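PDB 5T9X: glycoside Hydrolase from Bacteroides uniformis, which probably hydrolyses glycosidic bonds of agarose as a family GH16 enzyme, serving an agarose-degrading pathway of a gut bacterium. Local coordinates for residues F48-D53 with S73-Y78; E165-I170 with V331-I336. All blocks are in the same frame, centred on the assembly; numbering follows the deposited sequence.

Contact 1 of 2, residues F48-D53 with S73-Y78. With NA (sodium ion), chain D.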
loop_
_atom_site.group_PDB
_atom_site.type_symbol
_atom_site.label_atom_id
_atom_site.label_comp_id
_atom_site.label_asym_id
_atom_site.label_seq_id
_atom_site.Cartn_x
_atom_site.Cartn_y
_atom_site.Cartn_z
ATOM N N PHE A 48 8.785 -23.782 -12.804
ATOM C CA PHE A 48 7.919 -22.910 -11.989
ATOM C C PHE A 48 7.553 -23.610 -10.685
ATOM O O PHE A 48 7.128 -24.751 -10.726
ATOM C CB PHE A 48 6.617 -22.573 -12.753
ATOM C CG PHE A 48 6.800 -21.678 -13.957
ATOM C CD1 PHE A 48 8.081 -21.294 -14.434
ATOM C CD2 PHE A 48 5.688 -21.240 -14.638
ATOM C CE1 PHE A 48 8.224 -20.485 -15.540
ATOM C CE2 PHE A 48 5.823 -20.427 -15.750
ATOM C CZ PHE A 48 7.094 -20.055 -16.207
ATOM N N GLU A 49 7.743 -22.935 -9.548
ATOM C CA GLU A 49 7.285 -23.432 -8.229
ATOM C C GLU A 49 6.063 -22.694 -7.672
ATOM O O GLU A 49 5.245 -23.310 -6.980
ATOM C CB GLU A 49 8.417 -23.394 -7.204
ATOM C CG GLU A 49 9.638 -24.195 -7.638
ATOM C CD GLU A 49 10.666 -24.402 -6.531
ATOM O OE1 GLU A 49 10.418 -24.017 -5.360
ATOM O OE2 GLU A 49 11.730 -24.975 -6.840
ATOM N N TYR A 50 5.930 -21.399 -7.964
ATOM C CA TYR A 50 4.819 -20.604 -7.434
ATOM C C TYR A 50 3.982 -19.970 -8.547
ATOM O O TYR A 50 4.460 -19.808 -9.665
ATOM C CB TYR A 50 5.376 -19.529 -6.487
ATOM C CG TYR A 50 6.278 -20.071 -5.370
ATOM C CD1 TYR A 50 5.732 -20.475 -4.149
ATOM C CD2 TYR A 50 7.668 -20.168 -5.532
ATOM C CE1 TYR A 50 6.526 -20.966 -3.124
ATOM C CE2 TYR A 50 8.467 -20.673 -4.514
ATOM C CZ TYR A 50 7.884 -21.065 -3.303
ATOM O OH TYR A 50 8.647 -21.559 -2.250
ATOM N N GLU A 51 2.726 -19.637 -8.229
ATOM C CA GLU A 51 1.817 -18.799 -9.060
ATOM C C GLU A 51 2.583 -17.767 -9.868
ATOM O O GLU A 51 2.409 -17.634 -11.090
ATOM C CB GLU A 51 0.863 -17.990 -8.152
ATOM C CG GLU A 51 -0.406 -18.689 -7.700
ATOM C CD GLU A 51 -1.362 -17.773 -6.929
ATOM O OE1 GLU A 51 -0.932 -16.746 -6.360
ATOM O OE2 GLU A 51 -2.580 -18.078 -6.839
ATOM N N TRP A 52 3.435 -17.032 -9.141
ATOM C CA TRP A 52 4.150 -15.871 -9.682
ATOM C C TRP A 52 5.349 -16.105 -10.602
ATOM O O TRP A 52 5.872 -15.142 -11.178
ATOM C CB TRP A 52 4.587 -14.946 -8.544
ATOM C CG TRP A 52 5.486 -15.537 -7.524
ATOM C CD1 TRP A 52 6.730 -16.006 -7.700
ATOM C CD2 TRP A 52 5.201 -15.649 -6.140
ATOM N NE1 TRP A 52 7.244 -16.429 -6.502
ATOM C CE2 TRP A 52 6.310 -16.225 -5.531
ATOM C CE3 TRP A 52 4.098 -15.332 -5.362
ATOM C CZ2 TRP A 52 6.359 -16.492 -4.183
ATOM C CZ3 TRP A 52 4.146 -15.604 -4.007
ATOM C CH2 TRP A 52 5.270 -16.178 -3.436
ATOM N N ASP A 53 5.798 -17.346 -10.729
ATOM C CA ASP A 53 6.979 -17.628 -11.526
ATOM C C ASP A 53 6.745 -17.420 -13.025
ATOM O O ASP A 53 7.694 -17.242 -13.762
ATOM C CB ASP A 53 7.524 -19.033 -11.217
ATOM C CG ASP A 53 8.310 -19.091 -9.898
ATOM O OD1 ASP A 53 8.901 -18.058 -9.486
ATOM O OD2 ASP A 53 8.360 -20.188 -9.284
ATOM N N SER A 73 7.134 -13.686 1.857
ATOM C CA SER A 73 6.308 -13.768 0.660
ATOM C C SER A 73 5.097 -14.682 0.882
ATOM O O SER A 73 5.209 -15.674 1.599
ATOM C CB SER A 73 7.123 -14.331 -0.492
ATOM O OG SER A 73 8.339 -13.658 -0.631
ATOM N N ASP A 74 3.954 -14.353 0.289
ATOM C CA ASP A 74 2.738 -15.141 0.482
ATOM C C ASP A 74 1.913 -15.148 -0.785
ATOM O O ASP A 74 1.586 -14.084 -1.305
ATOM C CB ASP A 74 1.900 -14.603 1.663
ATOM C CG ASP A 74 0.968 -15.683 2.292
ATOM O OD1 ASP A 74 0.622 -16.685 1.612
ATOM O OD2 ASP A 74 0.565 -15.535 3.475
ATOM N N ASP A 75 1.572 -16.344 -1.264
ATOM C CA ASP A 75 0.634 -16.502 -2.376
ATOM C C ASP A 75 -0.853 -16.551 -1.951
ATOM O O ASP A 75 -1.765 -16.599 -2.803
ATOM C CB ASP A 75 1.015 -17.705 -3.249
ATOM C CG ASP A 75 0.855 -19.061 -2.550
ATOM O OD1 ASP A 75 0.132 -19.190 -1.532
ATOM O OD2 ASP A 75 1.440 -20.033 -3.064
ATOM N N PHE A 76 -1.095 -16.559 -0.646
ATOM C CA PHE A 76 -2.433 -16.504 -0.081
ATOM C C PHE A 76 -3.391 -17.607 -0.558
ATOM O O PHE A 76 -4.589 -17.382 -0.594
ATOM C CB PHE A 76 -3.050 -15.129 -0.341
ATOM C CG PHE A 76 -2.319 -13.998 0.315
ATOM C CD1 PHE A 76 -2.279 -13.891 1.712
ATOM C CD2 PHE A 76 -1.756 -12.988 -0.436
ATOM C CE1 PHE A 76 -1.644 -12.824 2.324
ATOM C CE2 PHE A 76 -1.115 -11.923 0.179
ATOM C CZ PHE A 76 -1.044 -11.852 1.555
ATOM N N ASN A 77 -2.876 -18.791 -0.908
ATOM C CA ASN A 77 -3.726 -19.900 -1.390
ATOM C C ASN A 77 -4.046 -20.841 -0.218
ATOM O O ASN A 77 -3.507 -21.948 -0.095
ATOM C CB ASN A 77 -3.088 -20.628 -2.603
ATOM C CG ASN A 77 -2.930 -19.709 -3.855
ATOM O OD1 ASN A 77 -3.579 -18.653 -3.998
ATOM N ND2 ASN A 77 -2.060 -20.125 -4.775
ATOM N N TYR A 78 -4.891 -20.330 0.668
ATOM C CA TYR A 78 -5.393 -21.025 1.848
ATOM C C TYR A 78 -6.644 -20.275 2.321
ATOM O O TYR A 78 -7.071 -19.299 1.687
ATOM C CB TYR A 78 -4.328 -21.085 2.957
ATOM C CG TYR A 78 -3.711 -19.748 3.365
ATOM C CD1 TYR A 78 -4.369 -18.875 4.272
ATOM C CD2 TYR A 78 -2.461 -19.368 2.881
ATOM C CE1 TYR A 78 -3.791 -17.653 4.648
ATOM C CE2 TYR A 78 -1.882 -18.159 3.236
ATOM C CZ TYR A 78 -2.538 -17.294 4.116
ATOM O OH TYR A 78 -1.928 -16.102 4.466
HETATM NA NA NA D . -2.987 -16.194 -4.764
#

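Contact 2 of 2, residues E165-I170 with V331-I336. With NA (sodium ion), chain D.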
loop_
_atom_site.group_PDB
_atom_site.type_symbol
_atom_site.label_atom_id
_atom_site.label_comp_id
_atom_site.label_asym_id
_atom_site.label_seq_id
_atom_site.Cartn_x
_atom_site.Cartn_y
_atom_site.Cartn_z
ATOM N N GLU A 165 6.970 -6.917 -4.374
ATOM C CA GLU A 165 6.022 -6.789 -5.495
ATOM C C GLU A 165 4.696 -7.353 -5.065
ATOM O O GLU A 165 4.669 -8.461 -4.575
ATOM C CB GLU A 165 6.533 -7.518 -6.754
ATOM C CG GLU A 165 5.882 -7.113 -8.078
ATOM C CD GLU A 165 6.443 -7.866 -9.303
ATOM O OE1 GLU A 165 6.192 -9.090 -9.380
ATOM O OE2 GLU A 165 7.091 -7.277 -10.214
ATOM N N ALA A 166 3.607 -6.600 -5.236
ATOM C CA ALA A 166 2.272 -7.151 -5.053
ATOM C C ALA A 166 1.571 -7.287 -6.392
ATOM O O ALA A 166 1.870 -6.572 -7.327
ATOM C CB ALA A 166 1.452 -6.301 -4.110
ATOM N N TYR A 167 0.684 -8.277 -6.459
ATOM C CA TYR A 167 -0.225 -8.498 -7.578
ATOM C C TYR A 167 -1.617 -8.275 -6.988
ATOM O O TYR A 167 -2.081 -9.049 -6.114
ATOM C CB TYR A 167 -0.086 -9.936 -8.100
ATOM C CG TYR A 167 -0.714 -10.224 -9.445
ATOM C CD1 TYR A 167 -0.483 -9.386 -10.522
ATOM C CD2 TYR A 167 -1.463 -11.385 -9.665
ATOM C CE1 TYR A 167 -1.004 -9.657 -11.772
ATOM C CE2 TYR A 167 -2.006 -11.665 -10.919
ATOM C CZ TYR A 167 -1.758 -10.795 -11.975
ATOM O OH TYR A 167 -2.256 -10.990 -13.244
ATOM N N ALA A 168 -2.248 -7.189 -7.422
ATOM C CA ALA A 168 -3.385 -6.651 -6.706
ATOM C C ALA A 168 -4.399 -6.025 -7.625
ATOM O O ALA A 168 -4.072 -5.491 -8.704
ATOM C CB ALA A 168 -2.893 -5.610 -5.740
ATOM N N LYS A 169 -5.631 -6.048 -7.161
ATOM C CA LYS A 169 -6.733 -5.430 -7.864
ATOM C C LYS A 169 -7.299 -4.319 -6.989
ATOM O O LYS A 169 -7.992 -4.571 -5.998
ATOM C CB LYS A 169 -7.794 -6.474 -8.185
ATOM C CG LYS A 169 -8.937 -5.970 -9.031
ATOM C CD LYS A 169 -9.782 -7.162 -9.454
ATOM C CE LYS A 169 -10.611 -6.907 -10.693
ATOM N NZ LYS A 169 -11.686 -5.950 -10.342
ATOM N N ILE A 170 -7.022 -3.091 -7.398
ATOM C CA ILE A 170 -7.398 -1.918 -6.641
ATOM C C ILE A 170 -8.921 -1.836 -6.519
ATOM O O ILE A 170 -9.649 -2.077 -7.485
ATOM C CB ILE A 170 -6.825 -0.672 -7.319
ATOM C CG1 ILE A 170 -5.308 -0.629 -7.094
ATOM C CG2 ILE A 170 -7.481 0.596 -6.808
ATOM C CD1 ILE A 170 -4.570 0.147 -8.156
ATOM N N VAL A 331 -5.557 -8.885 -2.936
ATOM C CA VAL A 331 -4.167 -9.119 -3.237
ATOM C C VAL A 331 -3.996 -10.607 -3.389
ATOM O O VAL A 331 -4.206 -11.380 -2.442
ATOM C CB VAL A 331 -3.243 -8.584 -2.147
ATOM C CG1 VAL A 331 -1.802 -9.020 -2.407
ATOM C CG2 VAL A 331 -3.336 -7.063 -2.098
ATOM N N ASP A 332 -3.601 -10.985 -4.597
ATOM C CA ASP A 332 -3.486 -12.376 -5.020
ATOM C C ASP A 332 -2.208 -12.930 -4.461
ATOM O O ASP A 332 -2.158 -14.071 -4.022
ATOM C CB ASP A 332 -3.470 -12.414 -6.556
ATOM C CG ASP A 332 -3.468 -13.824 -7.147
ATOM O OD1 ASP A 332 -3.521 -14.861 -6.418
ATOM O OD2 ASP A 332 -3.372 -13.871 -8.395
ATOM N N TRP A 333 -1.159 -12.134 -4.530
ATOM C CA TRP A 333 0.085 -12.480 -3.882
ATOM C C TRP A 333 0.978 -11.276 -3.644
ATOM O O TRP A 333 0.817 -10.187 -4.264
ATOM C CB TRP A 333 0.862 -13.531 -4.696
ATOM C CG TRP A 333 1.054 -13.319 -6.178
ATOM C CD1 TRP A 333 0.409 -13.976 -7.147
ATOM C CD2 TRP A 333 2.007 -12.468 -6.842
ATOM N NE1 TRP A 333 0.857 -13.591 -8.382
ATOM C CE2 TRP A 333 1.842 -12.664 -8.221
ATOM C CE3 TRP A 333 2.969 -11.550 -6.406
ATOM C CZ2 TRP A 333 2.594 -11.989 -9.168
ATOM C CZ3 TRP A 333 3.721 -10.876 -7.348
ATOM C CH2 TRP A 333 3.529 -11.098 -8.715
ATOM N N ILE A 334 1.954 -11.517 -2.775
ATOM C CA ILE A 334 3.009 -10.563 -2.500
ATOM C C ILE A 334 4.313 -11.329 -2.327
ATOM O O ILE A 334 4.384 -12.261 -1.528
ATOM C CB ILE A 334 2.667 -9.667 -1.287
ATOM C CG1 ILE A 334 3.718 -8.587 -1.119
ATOM C CG2 ILE A 334 2.533 -10.461 0.012
ATOM C CD1 ILE A 334 3.285 -7.537 -0.112
ATOM N N ARG A 335 5.328 -10.937 -3.100
ATOM C CA ARG A 335 6.603 -11.638 -3.135
ATOM C C ARG A 335 7.752 -10.694 -2.875
ATOM O O ARG A 335 7.675 -9.535 -3.230
ATOM C CB ARG A 335 6.766 -12.353 -4.474
ATOM C CG ARG A 335 6.975 -11.469 -5.677
ATOM C CD ARG A 335 7.050 -12.327 -6.915
ATOM N NE ARG A 335 7.178 -11.532 -8.131
ATOM C CZ ARG A 335 7.634 -11.977 -9.303
ATOM N NH1 ARG A 335 8.088 -13.224 -9.437
ATOM N NH2 ARG A 335 7.657 -11.161 -10.367
ATOM N N ILE A 336 8.821 -11.224 -2.278
ATOM C CA ILE A 336 9.936 -10.458 -1.725
ATOM C C ILE A 336 11.219 -11.203 -2.039
ATOM O O ILE A 336 11.323 -12.388 -1.725
ATOM C CB ILE A 336 9.804 -10.368 -0.200
ATOM C CG1 ILE A 336 8.423 -9.848 0.192
ATOM C CG2 ILE A 336 10.857 -9.463 0.405
ATOM C CD1 ILE A 336 8.244 -9.722 1.680
HETATM NA NA NA D . -2.987 -16.194 -4.764
#

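Contact 1 of 2, residues F48-D53 with S73-Y78
The sodium site brings the loops of Glu51 and Asp75-Asn77 together at the margin of a beta-sandwich, consistent with the jelly-roll fold of family GH16. Seven oxygens surround the ion. Glu51 chelates it with both carboxylate atoms, OE1 at 2.7 Å and OE2 at 2.8 Å from the sodium; the backbone O of Asp75 lies at 2.4 Å and Asn77 OD1 at 2.6 Å. Gly118 O, with the O and OD1 of Asp332, completes the shell. Glutamate suits its place because it is long enough to reach over from its own loop: CG is anti to the carbonyl carbon, and the chain then runs extended to the metal. Asn77 arrives from the opposite direction, its amide plane turned 75° from the carboxylate, and offers a neutral oxygen to the ion while ND2 gives a weak bond to Glu51 OE2 (3.0 Å). One amide thus serves both metal and metal ligand. Beside the site, Trp52 supplies bulk. Its CZ3 edge meets the backbone between Asp74 and Asp75 and lies 3.8 Å from Asp75 CB, while CH2 approaches Ser73 CB. The acidic side chains of the second loop shape its backbone through two successive Asx turns, Asp74 OD1 accepting from Phe76 N and Asp75 OD1, from above its carboxylate plane, accepting from Asn77 N at 3.1 Å.

Contact 2 of 2, residues E165-I170 with V331-I336
Strand 162-169 pairs antiparallel with strand 329-341 within one sheet of the sandwich, and a classic beta bulge, Asp332 and Trp333 both facing Tyr167, interrupts their register. Tyr167 N bonds to Trp333 O (2.9 Å), whereas Tyr167 O receives the N-H of Asp332 instead. Asp332 is the extra residue of the bulge, and from there its OD1, 2.2 Å from the sodium, and its O both bind the ion.

Packing is tightest on the side bearing Glu165, Tyr167, Trp333 and Arg335. With CG between the backbone N and the carbonyl carbon (chi1 48°), the Trp333 indole lies back across the neighbouring strand and takes Tyr167 CB over the centre of its six-membered ring, a CH-pi contact of 3.4 Å from CB to the centroid. Trp52 meets the indole edge-to-face. Replacing Trp333 by an alanine would probably open a gap under Tyr167 CB and leave the tyrosine ring freer to turn. The Tyr167 ring overlaps little with the indole: near parallel to its five-membered ring (21°) but slid aside, it reaches a partly exposed margin where Asp332 OD2 lies at its edge, 3.4 Å from CD2.

The opposite face carries small or branched apolar residues suited to the sandwich interior; Ala168 CB touches Val331 CG2 at 3.9 Å, and Val331 and Ile334 rest on Ile301 and Ile299 of the other sheet. Back on the face of Trp333, a buried salt bridge joins Glu165 and Arg335, with Glu165 OE1 at the edge of the indole. While Glu165 OE2 bonds Tyr163 OH, Glu165 OE1 takes both Arg335 NE at 2.9 Å and Arg335 NH2 at 2.7 Å, the two nitrogens reaching it from the same face of the carboxylate.

From the N terminus, the chain passes through 48-53, runs along strand 65-69 and returns in 73-78, so contact 1 closes a short loop of 19 intervening residues. Contact 2 opens only afterwards: 160 residues, including strands of both sheets, separate 165-170 from 331-336. The two closures are therefore in series and neither encloses the other. In space they adjoin, because the late strand 329-341 comes back beside the early loop, where Asp74 N lies 2.8 Å from Ile334 O and Ser73 OG lies 3.0 Å from Ile336 N, both probable hydrogen bonds. The shared sodium joins the N-terminal loops to this strand, linking them to the sheet that contact 2 continues.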